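Local atomic coordinates of F1 capsule-anchoring protein (Yersinia pestis, PDB entry 3FCG), a protein that forms the middle domain of the Caf1A outer-membrane usher, a Caf1 subunit-like beta domain crucial for secretion of Caf1 fibres to the cell surface. Residues 27-32 with 48-53; 59-64 with 75-80. All coordinates share one frame; numbering follows the deposited sequence.

Interaction 1: residues 27-32 with 48-53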
loop_
_atom_site.group_PDB
_atom_site.type_symbol
_atom_site.label_atom_id
_atom_site.label_comp_id
_atom_site.label_asym_id
_atom_site.label_seq_id
_atom_site.Cartn_x
_atom_site.Cartn_y
_atom_site.Cartn_z
ATOM N N ALA A 27 19.433 9.238 0.159
ATOM C CA ALA A 27 20.064 8.056 0.738
ATOM C C ALA A 27 19.471 6.719 0.293
ATOM O O ALA A 27 18.477 6.671 -0.436
ATOM C CB ALA A 27 20.041 8.165 2.261
ATOM N N ARG A 28 20.117 5.641 0.735
ATOM C CA ARG A 28 19.626 4.281 0.561
ATOM C C ARG A 28 19.179 3.745 1.913
ATOM O O ARG A 28 19.988 3.633 2.839
ATOM C CB ARG A 28 20.725 3.387 -0.019
ATOM C CG ARG A 28 20.390 1.900 -0.023
ATOM C CD ARG A 28 21.442 1.097 -0.762
ATOM N NE ARG A 28 22.654 0.871 0.022
ATOM C CZ ARG A 28 22.918 -0.241 0.704
ATOM N NH1 ARG A 28 22.056 -1.250 0.716
ATOM N NH2 ARG A 28 24.053 -0.347 1.378
ATOM N N VAL A 29 17.895 3.416 2.026
ATOM C CA VAL A 29 17.357 2.875 3.273
ATOM C C VAL A 29 17.233 1.355 3.199
ATOM O O VAL A 29 16.452 0.818 2.411
ATOM C CB VAL A 29 16.000 3.510 3.658
ATOM C CG1 VAL A 29 15.612 3.101 5.070
ATOM C CG2 VAL A 29 16.070 5.026 3.563
ATOM N N GLU A 30 18.017 0.678 4.030
ATOM C CA GLU A 30 18.036 -0.777 4.087
ATOM C C GLU A 30 17.296 -1.268 5.328
ATOM O O GLU A 30 17.460 -0.710 6.417
ATOM C CB GLU A 30 19.482 -1.275 4.098
ATOM C CG GLU A 30 19.641 -2.787 4.005
ATOM C CD GLU A 30 21.091 -3.231 4.063
ATOM O OE1 GLU A 30 21.958 -2.411 4.434
ATOM O OE2 GLU A 30 21.367 -4.404 3.737
ATOM N N VAL A 31 16.481 -2.306 5.155
ATOM C CA VAL A 31 15.754 -2.915 6.266
ATOM C C VAL A 31 16.204 -4.363 6.456
ATOM O O VAL A 31 16.057 -5.195 5.560
ATOM C CB VAL A 31 14.214 -2.827 6.080
ATOM C CG1 VAL A 31 13.485 -3.550 7.200
ATOM C CG2 VAL A 31 13.758 -1.373 6.018
ATOM N N LEU A 32 16.768 -4.642 7.628
ATOM C CA LEU A 32 17.246 -5.975 7.980
ATOM C C LEU A 32 16.316 -6.627 8.995
ATOM O O LEU A 32 15.721 -5.942 9.828
ATOM C CB LEU A 32 18.654 -5.900 8.573
ATOM C CG LEU A 32 19.821 -5.409 7.719
ATOM C CD1 LEU A 32 20.915 -4.904 8.627
ATOM C CD2 LEU A 32 20.347 -6.511 6.821
ATOM N N PHE A 48 10.535 9.830 4.480
ATOM C CA PHE A 48 10.312 8.668 3.618
ATOM C C PHE A 48 9.325 7.677 4.230
ATOM O O PHE A 48 9.175 7.613 5.451
ATOM C CB PHE A 48 11.638 7.972 3.251
ATOM C CG PHE A 48 12.391 7.397 4.429
ATOM C CD1 PHE A 48 13.475 8.073 4.970
ATOM C CD2 PHE A 48 12.036 6.164 4.974
ATOM C CE1 PHE A 48 14.184 7.542 6.047
ATOM C CE2 PHE A 48 12.736 5.625 6.052
ATOM C CZ PHE A 48 13.813 6.316 6.588
ATOM N N GLU A 49 8.658 6.911 3.373
ATOM C CA GLU A 49 7.736 5.870 3.813
ATOM C C GLU A 49 7.965 4.591 3.012
ATOM O O GLU A 49 7.846 4.581 1.783
ATOM C CB GLU A 49 6.287 6.341 3.686
ATOM C CG GLU A 49 5.288 5.505 4.469
ATOM C CD GLU A 49 3.869 6.008 4.321
ATOM O OE1 GLU A 49 3.325 6.547 5.307
ATOM O OE2 GLU A 49 3.301 5.870 3.217
ATOM N N LEU A 50 8.295 3.517 3.722
ATOM C CA LEU A 50 8.653 2.250 3.094
ATOM C C LEU A 50 7.532 1.220 3.175
ATOM O O LEU A 50 7.267 0.658 4.239
ATOM C CB LEU A 50 9.937 1.697 3.720
ATOM C CG LEU A 50 11.311 2.058 3.143
ATOM C CD1 LEU A 50 11.426 3.503 2.664
ATOM C CD2 LEU A 50 12.386 1.744 4.166
ATOM N N ALA A 51 6.874 0.990 2.042
ATOM C CA ALA A 51 5.856 -0.049 1.916
ATOM C C ALA A 51 6.505 -1.357 1.469
ATOM O O ALA A 51 7.698 -1.382 1.154
ATOM C CB ALA A 51 4.774 0.385 0.939
ATOM N N ASN A 52 5.715 -2.433 1.438
ATOM C CA ASN A 52 6.204 -3.791 1.150
ATOM C C ASN A 52 7.283 -4.259 2.137
ATOM O O ASN A 52 8.458 -3.895 2.025
ATOM C CB ASN A 52 6.676 -3.935 -0.309
ATOM C CG ASN A 52 7.144 -5.346 -0.641
ATOM O OD1 ASN A 52 6.432 -6.326 -0.404
ATOM N ND2 ASN A 52 8.348 -5.455 -1.197
ATOM N N LEU A 53 6.857 -5.064 3.105
ATOM C CA LEU A 53 7.708 -5.527 4.194
ATOM C C LEU A 53 7.271 -6.938 4.597
ATOM O O LEU A 53 6.204 -7.390 4.172
ATOM C CB LEU A 53 7.592 -4.572 5.391
ATOM C CG LEU A 53 8.116 -3.135 5.274
ATOM C CD1 LEU A 53 7.408 -2.231 6.267
ATOM C CD2 LEU A 53 9.630 -3.068 5.462
#

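Interaction 2: residues 59-64 with 75-80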
loop_
_atom_site.group_PDB
_atom_site.type_symbol
_atom_site.label_atom_id
_atom_site.label_comp_id
_atom_site.label_asym_id
_atom_site.label_seq_id
_atom_site.Cartn_x
_atom_site.Cartn_y
_atom_site.Cartn_z
ATOM N N SER A 59 5.647 -10.611 15.282
ATOM C CA SER A 59 6.306 -9.501 15.970
ATOM C C SER A 59 7.810 -9.745 16.117
ATOM O O SER A 59 8.308 -10.827 15.792
ATOM C CB SER A 59 5.661 -9.249 17.337
ATOM O OG SER A 59 5.850 -10.352 18.207
ATOM N N GLY A 60 8.525 -8.734 16.603
ATOM C CA GLY A 60 9.967 -8.830 16.796
ATOM C C GLY A 60 10.679 -7.512 16.575
ATOM O O GLY A 60 10.211 -6.463 17.024
ATOM N N GLU A 61 11.812 -7.571 15.876
ATOM C CA GLU A 61 12.647 -6.393 15.640
ATOM C C GLU A 61 13.205 -6.315 14.224
ATOM O O GLU A 61 13.602 -7.326 13.638
ATOM C CB GLU A 61 13.806 -6.354 16.636
ATOM C CG GLU A 61 13.432 -5.823 18.009
ATOM C CD GLU A 61 14.542 -6.003 19.025
ATOM O OE1 GLU A 61 15.684 -6.321 18.620
ATOM O OE2 GLU A 61 14.267 -5.826 20.233
ATOM N N LEU A 62 13.237 -5.099 13.688
ATOM C CA LEU A 62 13.910 -4.815 12.428
ATOM C C LEU A 62 15.156 -3.973 12.691
ATOM O O LEU A 62 15.286 -3.354 13.751
ATOM C CB LEU A 62 12.976 -4.075 11.463
ATOM C CG LEU A 62 11.687 -4.745 10.972
ATOM C CD1 LEU A 62 10.809 -3.719 10.273
ATOM C CD2 LEU A 62 11.965 -5.929 10.052
ATOM N N LYS A 63 16.072 -3.966 11.727
ATOM C CA LYS A 63 17.230 -3.079 11.760
ATOM C C LYS A 63 17.191 -2.179 10.531
ATOM O O LYS A 63 17.128 -2.662 9.401
ATOM C CB LYS A 63 18.538 -3.877 11.804
ATOM C CG LYS A 63 18.664 -4.849 12.975
ATOM C CD LYS A 63 19.050 -4.139 14.261
ATOM C CE LYS A 63 19.310 -5.132 15.382
ATOM N NZ LYS A 63 19.805 -4.450 16.611
ATOM N N VAL A 64 17.211 -0.870 10.758
ATOM C CA VAL A 64 17.116 0.098 9.668
ATOM C C VAL A 64 18.394 0.926 9.566
ATOM O O VAL A 64 18.734 1.680 10.481
ATOM C CB VAL A 64 15.874 1.021 9.822
ATOM C CG1 VAL A 64 15.828 2.057 8.710
ATOM C CG2 VAL A 64 14.593 0.201 9.821
ATOM N N VAL A 75 22.148 4.029 12.024
ATOM C CA VAL A 75 21.652 2.696 12.364
ATOM C C VAL A 75 20.660 2.738 13.527
ATOM O O VAL A 75 20.943 3.313 14.582
ATOM C CB VAL A 75 22.815 1.733 12.696
ATOM C CG1 VAL A 75 22.286 0.374 13.113
ATOM C CG2 VAL A 75 23.752 1.591 11.502
ATOM N N PHE A 76 19.499 2.120 13.322
ATOM C CA PHE A 76 18.442 2.073 14.327
ATOM C C PHE A 76 17.892 0.660 14.495
ATOM O O PHE A 76 17.977 -0.164 13.580
ATOM C CB PHE A 76 17.291 3.007 13.941
ATOM C CG PHE A 76 17.723 4.401 13.590
ATOM C CD1 PHE A 76 17.982 4.748 12.266
ATOM C CD2 PHE A 76 17.858 5.372 14.578
ATOM C CE1 PHE A 76 18.373 6.044 11.931
ATOM C CE2 PHE A 76 18.251 6.670 14.255
ATOM C CZ PHE A 76 18.510 7.006 12.927
ATOM N N THR A 77 17.330 0.389 15.671
ATOM C CA THR A 77 16.544 -0.817 15.895
ATOM C C THR A 77 15.073 -0.419 15.887
ATOM O O THR A 77 14.652 0.422 16.681
ATOM C CB THR A 77 16.900 -1.504 17.237
ATOM O OG1 THR A 77 18.312 -1.735 17.304
ATOM C CG2 THR A 77 16.170 -2.840 17.378
ATOM N N VAL A 78 14.300 -1.005 14.978
ATOM C CA VAL A 78 12.869 -0.715 14.900
ATOM C C VAL A 78 12.044 -1.921 15.356
ATOM O O VAL A 78 12.025 -2.954 14.681
ATOM C CB VAL A 78 12.436 -0.239 13.485
ATOM C CG1 VAL A 78 10.925 -0.043 13.414
ATOM C CG2 VAL A 78 13.142 1.053 13.120
ATOM N N PRO A 79 11.375 -1.796 16.516
ATOM C CA PRO A 79 10.495 -2.850 17.006
ATOM C C PRO A 79 9.207 -2.884 16.196
ATOM O O PRO A 79 8.572 -1.846 16.006
ATOM C CB PRO A 79 10.192 -2.422 18.450
ATOM C CG PRO A 79 11.133 -1.291 18.751
ATOM C CD PRO A 79 11.418 -0.652 17.441
ATOM N N TYR A 80 8.838 -4.063 15.706
ATOM C CA TYR A 80 7.580 -4.217 14.986
ATOM C C TYR A 80 6.626 -5.170 15.698
ATOM O O TYR A 80 7.047 -6.013 16.495
ATOM C CB TYR A 80 7.817 -4.636 13.530
ATOM C CG TYR A 80 8.212 -6.078 13.311
ATOM C CD1 TYR A 80 7.263 -7.034 12.955
ATOM C CD2 TYR A 80 9.540 -6.482 13.429
ATOM C CE1 TYR A 80 7.621 -8.361 12.737
ATOM C CE2 TYR A 80 9.910 -7.806 13.212
ATOM C CZ TYR A 80 8.948 -8.739 12.869
ATOM O OH TYR A 80 9.313 -10.048 12.655
#

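Interaction 1: residues 27-32 with 48-53
Val29 rests on the ring of Phe48, its CG2 methyl standing 3.9 Å above the ring plane, over the centre, in a CH-pi contact only 11° off the normal. The phenyl group reaches this place because CG lies between the backbone N and the carbonyl carbon (chi1 63°). The other methyl, Val29 CG1, turns to CD2 of Leu50 at 3.6 Å, and that same CD2 lies 3.9 Å from Val31 CG2. One methyl of Leu50 thus sits against both valines, whose beta-branched shape suits strand residues that face a core. This hydrophobic part is tight and buried. Toward Leu53 the packing thins: the strand has ended, the side chain is partly exposed, and its CD2 comes only to 4.3 Å from Val31 CG1. Arg28 and Glu30, both partly exposed, take no part in this core; Arg28 hydrogen-bonds to Asn40 and Glu30 to His67. The axes of segments 27-32 and 48-50 pass 10.0 Å apart, inclined by 35°, too far for backbone pairing, consistent with two sheets packed face to face. Strand 27-32 lies between strands 37-43 and 60-67, whereas 46-50 pairs with 10-23, whose Val19 also packs on Leu50 and Leu53.

Interaction 2: residues 59-64 with 75-80
Gly60 pairs with Tyr80 at one end of an antiparallel beta hairpin, in which strands 60-67 and 73-80 are joined by paired backbone bonds. Gly60 N and Tyr80 O meet at 3.1 Å, and the rungs continue through Leu62 with Val78, whose Leu62 N to Val78 O bond is the shortest at 2.7 Å and nearly straight (169°), to Val64 with Phe76. On the inward face, Val64 CG2 touches Val78 CG2 at 3.7 Å, and Leu62 CG reaches Tyr80 CD2 at the same distance, their side chains crossing at about a right angle. Apolar residues suit this face, where Val64 meets Val29 and Leu62 meets Val31 of the adjacent strand 27-32, while Tyr11 of the second subunit packs on Leu62 and Val78. The other face is more open to solvent and carries polar groups: Lys63, its chain bent at chi2, runs beside Thr77 and gives a hydrogen bond from NZ to OG1 of 3.2 Å. Gly60 has a positive phi (147°), a conformation readily open to glycine. The Tyr80 ring reaches across to the Ser59-Gly60 backbone of the partner strand, with Gly60 N 3.7 Å above the plane of the Tyr80 ring, over its centre.

Overall arrangement
The two contacts follow one another along the chain, interaction 1 closing before interaction 2 opens, and their centres lie 12 Å apart. They share the four-stranded antiparallel sheet ordered 37-43, 27-32, 60-67, 73-80. Interaction 2 joins two neighbours within it, whereas interaction 1 links its strand 27-32 to strand 46-50 of the other sheet. The seam between strands 27-32 and 60-67 connects them: Leu32 N probably bonds to Lys63 O at 2.7 Å, and Val29 CG1 packs against Val64 CG1. Both contacts meet Tyr11 of the second subunit, consistent with strand swapping in this dimer, so the intersheet core and the hairpin both border the interface with the second subunit.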